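Local coordinates for protein putative HTH-type transcriptional regulator PF0864 (Pyrococcus furiosus, PDB 2IA0) that probably regulates transcription by binding specific DNA sequences, as an AsnC-family protein with a winged helix-turn-helix domain and a dimeric alpha+beta barrel domain, at residues L93-S101 against V113-I121. Numbering follows the deposited sequence.
Sequences LERYISYIS and VAKSGEDKI
The carbonyl oxygen Ile-97 O is gripped within helix 91-105 by both donors of Ser-101: Ser-101 N reaches it at 2.7 Å, and Ser-101 OG donates to it at 2.9 Å from above the carbonyl plane, 41° out of it. Ser-101 OG also lies 4.0 Å from Val-113 CG1, a van der Waals contact, and makes a weak hydrogen bond with Lys-159 of the second subunit. No direct hydrogen bond joins the helix to the hairpin of strands 110-116 and 120-127; the polar link is a water that donates to Glu-94 O and accepts from Lys-115 NZ at 2.8 Å. Extended along its whole length, the Lys-115 side chain crosses that of Ile-97 at about a right angle, its CG lying 3.9 Å from Ile-97 CG2. The same methyl also packs on Ile-121 CG1, and one turn on Ile-100 CG2 meets Ile-121 CD1 at 4.0 Å, those two side chains again crossed. Near the hairpin turn, Leu-93 CG stands anti to the backbone N (chi1 179°) and lies 3.4 Å from Glu-118 O, with both methyls close by; CD2 also nears Asp-119 CB, and Leu-93 touches Val-84 of strand 76-84. With an alanine in place of Leu-93, the Glu-118 carbonyl and Asp-119 CB would probably lose part of their apolar cover, and a gap is likely to open toward Val-84. The helix is the first of a ferredoxin-like fold and lies on its antiparallel sheet, nearly antiparallel to strand 113-116 (161°), whose Val-113 to Lys-115 form an antiparallel ladder with the second subunit. Aliphatic packing therefore carries most of this interface, with Lys-115 lending its methylenes to Ile-97 while its ammonium end reaches the helix backbone through water.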
ATOM      1  N   LEU A  93     -10.747 -23.454  11.582  1.00 11.22           N
ATOM      2  CA  LEU A  93     -10.302 -22.728  10.395  1.00 11.99           C
ATOM      3  C   LEU A  93      -9.929 -21.261  10.719  1.00 12.71           C
ATOM      4  O   LEU A  93      -8.843 -20.801  10.387  1.00 12.49           O
ATOM      5  CB  LEU A  93     -11.354 -22.815   9.267  1.00 11.64           C
ATOM      6  CG  LEU A  93     -11.102 -22.107   7.924  1.00 10.81           C
ATOM      7  CD1 LEU A  93      -9.767 -22.507   7.270  1.00  8.69           C
ATOM      8  CD2 LEU A  93     -12.244 -22.416   7.013  1.00  8.71           C
ATOM      9  N   GLU A  94     -10.832 -20.546  11.384  1.00 13.71           N
ATOM     10  CA  GLU A  94     -10.575 -19.177  11.822  1.00 14.49           C
ATOM     11  C   GLU A  94      -9.261 -19.081  12.603  1.00 14.09           C
ATOM     12  O   GLU A  94      -8.460 -18.183  12.344  1.00 15.61           O
ATOM     13  CB  GLU A  94     -11.758 -18.647  12.644  1.00 14.66           C
ATOM     14  CG  GLU A  94     -11.596 -17.233  13.187  1.00 20.00           C
ATOM     15  CD  GLU A  94     -12.202 -17.086  14.598  1.00 27.88           C
ATOM     16  OE1 GLU A  94     -13.424 -17.365  14.764  1.00 30.64           O
ATOM     17  OE2 GLU A  94     -11.456 -16.703  15.541  1.00 29.60           O
ATOM     18  N   ARG A  95      -9.025 -20.020  13.526  1.00 13.12           N
ATOM     19  CA  ARG A  95      -7.828 -19.985  14.382  1.00 11.62           C
ATOM     20  C   ARG A  95      -6.534 -20.365  13.673  1.00 11.69           C
ATOM     21  O   ARG A  95      -5.455 -19.879  14.044  1.00 12.28           O
ATOM     22  CB  ARG A  95      -8.008 -20.882  15.607  1.00 11.00           C
ATOM     23  CG  ARG A  95      -8.584 -20.197  16.818  1.00  7.96           C
ATOM     24  CD  ARG A  95      -8.793 -21.227  17.912  1.00  9.06           C
ATOM     25  NE  ARG A  95     -10.212 -21.384  18.126  1.00  9.61           N
ATOM     26  CZ  ARG A  95     -10.852 -22.505  18.399  1.00  8.14           C
ATOM     27  NH1 ARG A  95     -10.225 -23.663  18.500  1.00  8.60           N
ATOM     28  NH2 ARG A  95     -12.162 -22.443  18.560  1.00  9.45           N
ATOM     29  N   TYR A  96      -6.654 -21.251  12.688  1.00 11.56           N
ATOM     30  CA  TYR A  96      -5.541 -21.726  11.876  1.00 12.42           C
ATOM     31  C   TYR A  96      -5.022 -20.635  10.949  1.00 12.37           C
ATOM     32  O   TYR A  96      -3.827 -20.411  10.865  1.00 12.62           O
ATOM     33  CB  TYR A  96      -5.942 -22.963  11.063  1.00 12.63           C
ATOM     34  CG  TYR A  96      -4.755 -23.629  10.405  1.00 14.85           C
ATOM     35  CD1 TYR A  96      -3.707 -24.126  11.180  1.00 16.26           C
ATOM     36  CD2 TYR A  96      -4.668 -23.754   9.010  1.00 17.14           C
ATOM     37  CE1 TYR A  96      -2.607 -24.728  10.599  1.00 17.64           C
ATOM     38  CE2 TYR A  96      -3.549 -24.375   8.406  1.00 16.70           C
ATOM     39  CZ  TYR A  96      -2.535 -24.850   9.218  1.00 17.28           C
ATOM     40  OH  TYR A  96      -1.435 -25.442   8.684  1.00 18.57           O
ATOM     41  N   ILE A  97      -5.939 -19.942  10.283  1.00 12.25           N
ATOM     42  CA  ILE A  97      -5.604 -18.772   9.500  1.00 12.70           C
ATOM     43  C   ILE A  97      -4.933 -17.660  10.315  1.00 12.98           C
ATOM     44  O   ILE A  97      -3.976 -17.043   9.813  1.00 11.95           O
ATOM     45  CB  ILE A  97      -6.850 -18.253   8.726  1.00 13.32           C
ATOM     46  CG1 ILE A  97      -7.160 -19.199   7.568  1.00 14.56           C
ATOM     47  CG2 ILE A  97      -6.655 -16.825   8.218  1.00 11.86           C
ATOM     48  CD1 ILE A  97      -8.547 -19.051   7.053  1.00 18.18           C
ATOM     49  N   SER A  98      -5.437 -17.390  11.541  1.00 13.25           N
ATOM     50  CA  SER A  98      -4.774 -16.442  12.476  1.00 13.67           C
ATOM     51  C   SER A  98      -3.329 -16.825  12.743  1.00 14.14           C
ATOM     52  O   SER A  98      -2.449 -15.976  12.704  1.00 14.66           O
ATOM     53  CB  SER A  98      -5.509 -16.323  13.815  1.00 13.93           C
ATOM     54  OG  SER A  98      -6.766 -15.672  13.667  1.00 13.31           O
ATOM     55  N   TYR A  99      -3.092 -18.114  12.987  1.00 14.94           N
ATOM     56  CA  TYR A  99      -1.748 -18.653  13.196  1.00 14.99           C
ATOM     57  C   TYR A  99      -0.829 -18.435  11.993  1.00 15.92           C
ATOM     58  O   TYR A  99       0.307 -18.007  12.147  1.00 16.32           O
ATOM     59  CB  TYR A  99      -1.843 -20.145  13.548  1.00 14.92           C
ATOM     60  CG  TYR A  99      -0.555 -20.918  13.456  1.00 13.83           C
ATOM     61  CD1 TYR A  99       0.566 -20.531  14.179  1.00 14.94           C
ATOM     62  CD2 TYR A  99      -0.462 -22.057  12.661  1.00 15.87           C
ATOM     63  CE1 TYR A  99       1.762 -21.248  14.108  1.00 15.66           C
ATOM     64  CE2 TYR A  99       0.737 -22.789  12.576  1.00 16.96           C
ATOM     65  CZ  TYR A  99       1.844 -22.375  13.307  1.00 18.00           C
ATOM     66  OH  TYR A  99       3.039 -23.090  13.253  1.00 21.43           O
ATOM     67  N   ILE A 100      -1.302 -18.761  10.797  1.00 16.84           N
ATOM     68  CA  ILE A 100      -0.508 -18.548   9.604  1.00 17.72           C
ATOM     69  C   ILE A 100      -0.313 -17.052   9.321  1.00 18.00           C
ATOM     70  O   ILE A 100       0.780 -16.641   8.964  1.00 18.47           O
ATOM     71  CB  ILE A 100      -1.111 -19.253   8.386  1.00 18.23           C
ATOM     72  CG1 ILE A 100      -1.280 -20.750   8.672  1.00 18.97           C
ATOM     73  CG2 ILE A 100      -0.221 -19.039   7.158  1.00 18.65           C
ATOM     74  CD1 ILE A 100      -2.310 -21.370   7.790  1.00 19.89           C
ATOM     75  N   SER A 101      -1.365 -16.253   9.479  1.00 18.06           N
ATOM     76  CA  SER A 101      -1.245 -14.799   9.407  1.00 18.94           C
ATOM     77  C   SER A 101      -0.124 -14.205  10.294  1.00 19.12           C
ATOM     78  O   SER A 101       0.739 -13.491   9.786  1.00 18.10           O
ATOM     79  CB  SER A 101      -2.586 -14.152   9.732  1.00 18.81           C
ATOM     80  OG  SER A 101      -3.503 -14.395   8.674  1.00 20.62           O
ATOM     81  N   VAL A 113      -0.243  -8.657   4.696  1.00 12.10           N
ATOM     82  CA  VAL A 113      -0.975  -9.914   4.957  1.00 11.24           C
ATOM     83  C   VAL A 113      -2.463  -9.608   5.129  1.00 11.27           C
ATOM     84  O   VAL A 113      -2.839  -8.675   5.857  1.00 11.69           O
ATOM     85  CB  VAL A 113      -0.411 -10.708   6.189  1.00 11.56           C
ATOM     86  CG1 VAL A 113      -1.207 -11.997   6.440  1.00  9.59           C
ATOM     87  CG2 VAL A 113       1.117 -11.037   6.007  1.00 10.29           C
ATOM     88  N   ALA A 114      -3.303 -10.357   4.416  1.00 10.37           N
ATOM     89  CA  ALA A 114      -4.757 -10.194   4.509  1.00 10.06           C
ATOM     90  C   ALA A 114      -5.468 -11.520   4.367  1.00 10.11           C
ATOM     91  O   ALA A 114      -4.928 -12.484   3.814  1.00 10.53           O
ATOM     92  CB  ALA A 114      -5.279  -9.187   3.490  1.00  9.52           C
ATOM     93  N   LYS A 115      -6.669 -11.571   4.915  1.00 10.38           N
ATOM     94  CA  LYS A 115      -7.491 -12.758   4.878  1.00 11.44           C
ATOM     95  C   LYS A 115      -8.607 -12.500   3.854  1.00 11.41           C
ATOM     96  O   LYS A 115      -9.217 -11.428   3.850  1.00 11.16           O
ATOM     97  CB  LYS A 115      -8.033 -13.033   6.296  1.00 12.27           C
ATOM     98  CG  LYS A 115      -8.957 -14.240   6.439  1.00 13.56           C
ATOM     99  CD  LYS A 115      -9.638 -14.216   7.786  1.00 14.77           C
ATOM    100  CE  LYS A 115     -10.704 -15.290   7.818  1.00 16.61           C
ATOM    101  NZ  LYS A 115     -11.257 -15.493   9.178  1.00 21.04           N
ATOM    102  N   SER A 116      -8.836 -13.470   2.966  1.00 11.61           N
ATOM    103  CA  SER A 116      -9.926 -13.397   1.991  1.00 10.92           C
ATOM    104  C   SER A 116     -10.901 -14.542   2.222  1.00 10.94           C
ATOM    105  O   SER A 116     -10.531 -15.720   2.160  1.00 10.41           O
ATOM    106  CB  SER A 116      -9.411 -13.419   0.543  1.00 11.23           C
ATOM    107  OG  SER A 116     -10.504 -13.468  -0.370  1.00 10.35           O
ATOM    108  N   GLY A 117     -12.147 -14.178   2.496  1.00 11.47           N
ATOM    109  CA  GLY A 117     -13.185 -15.134   2.842  1.00 12.56           C
ATOM    110  C   GLY A 117     -12.837 -15.871   4.122  1.00 13.52           C
ATOM    111  O   GLY A 117     -12.152 -15.337   5.006  1.00 12.49           O
ATOM    112  N   GLU A 118     -13.308 -17.103   4.224  1.00 14.68           N
ATOM    113  CA  GLU A 118     -13.044 -17.885   5.408  1.00 16.09           C
ATOM    114  C   GLU A 118     -11.739 -18.650   5.293  1.00 15.58           C
ATOM    115  O   GLU A 118     -11.215 -19.071   6.321  1.00 15.69           O
ATOM    116  CB  GLU A 118     -14.196 -18.870   5.678  1.00 17.18           C
ATOM    117  CG  GLU A 118     -15.522 -18.202   6.108  1.00 22.27           C
ATOM    118  CD  GLU A 118     -16.661 -19.209   6.268  1.00 28.95           C
ATOM    119  OE1 GLU A 118     -16.420 -20.428   6.038  1.00 32.16           O
ATOM    120  OE2 GLU A 118     -17.808 -18.789   6.609  1.00 30.32           O
ATOM    121  N   ASP A 119     -11.220 -18.826   4.065  1.00 14.64           N
ATOM    122  CA  ASP A 119     -10.186 -19.841   3.802  1.00 14.21           C
ATOM    123  C   ASP A 119      -8.866 -19.436   3.142  1.00 13.37           C
ATOM    124  O   ASP A 119      -7.971 -20.283   3.044  1.00 10.94           O
ATOM    125  CB  ASP A 119     -10.764 -21.105   3.105  1.00 14.72           C
ATOM    126  CG  ASP A 119     -11.677 -20.791   1.877  1.00 17.13           C
ATOM    127  OD1 ASP A 119     -12.478 -21.687   1.522  1.00 19.96           O
ATOM    128  OD2 ASP A 119     -11.627 -19.693   1.266  1.00 17.08           O
ATOM    129  N   LYS A 120      -8.730 -18.166   2.721  1.00 13.77           N
ATOM    130  CA  LYS A 120      -7.504 -17.695   2.005  1.00 14.05           C
ATOM    131  C   LYS A 120      -6.645 -16.636   2.709  1.00 14.35           C
ATOM    132  O   LYS A 120      -7.145 -15.792   3.445  1.00 14.59           O
ATOM    133  CB  LYS A 120      -7.848 -17.193   0.600  1.00 13.75           C
ATOM    134  CG  LYS A 120      -8.700 -18.144  -0.182  1.00 14.39           C
ATOM    135  CD  LYS A 120      -8.720 -17.829  -1.663  1.00 17.24           C
ATOM    136  CE  LYS A 120      -9.864 -18.595  -2.314  1.00 17.54           C
ATOM    137  NZ  LYS A 120     -11.031 -18.492  -1.387  1.00 17.58           N
ATOM    138  N   ILE A 121      -5.341 -16.684   2.457  1.00 14.82           N
ATOM    139  CA  ILE A 121      -4.412 -15.664   2.958  1.00 14.66           C
ATOM    140  C   ILE A 121      -3.722 -15.078   1.759  1.00 14.46           C
ATOM    141  O   ILE A 121      -3.259 -15.803   0.891  1.00 14.22           O
ATOM    142  CB  ILE A 121      -3.348 -16.202   3.929  1.00 14.67           C
ATOM    143  CG1 ILE A 121      -3.998 -16.829   5.151  1.00 14.79           C
ATOM    144  CG2 ILE A 121      -2.384 -15.102   4.399  1.00 14.48           C
ATOM    145  CD1 ILE A 121      -3.679 -18.308   5.262  1.00 17.14           C
TER
HETATM  146  O   HOH W   1      -9.003 -15.754  10.888  1.00 21.84           O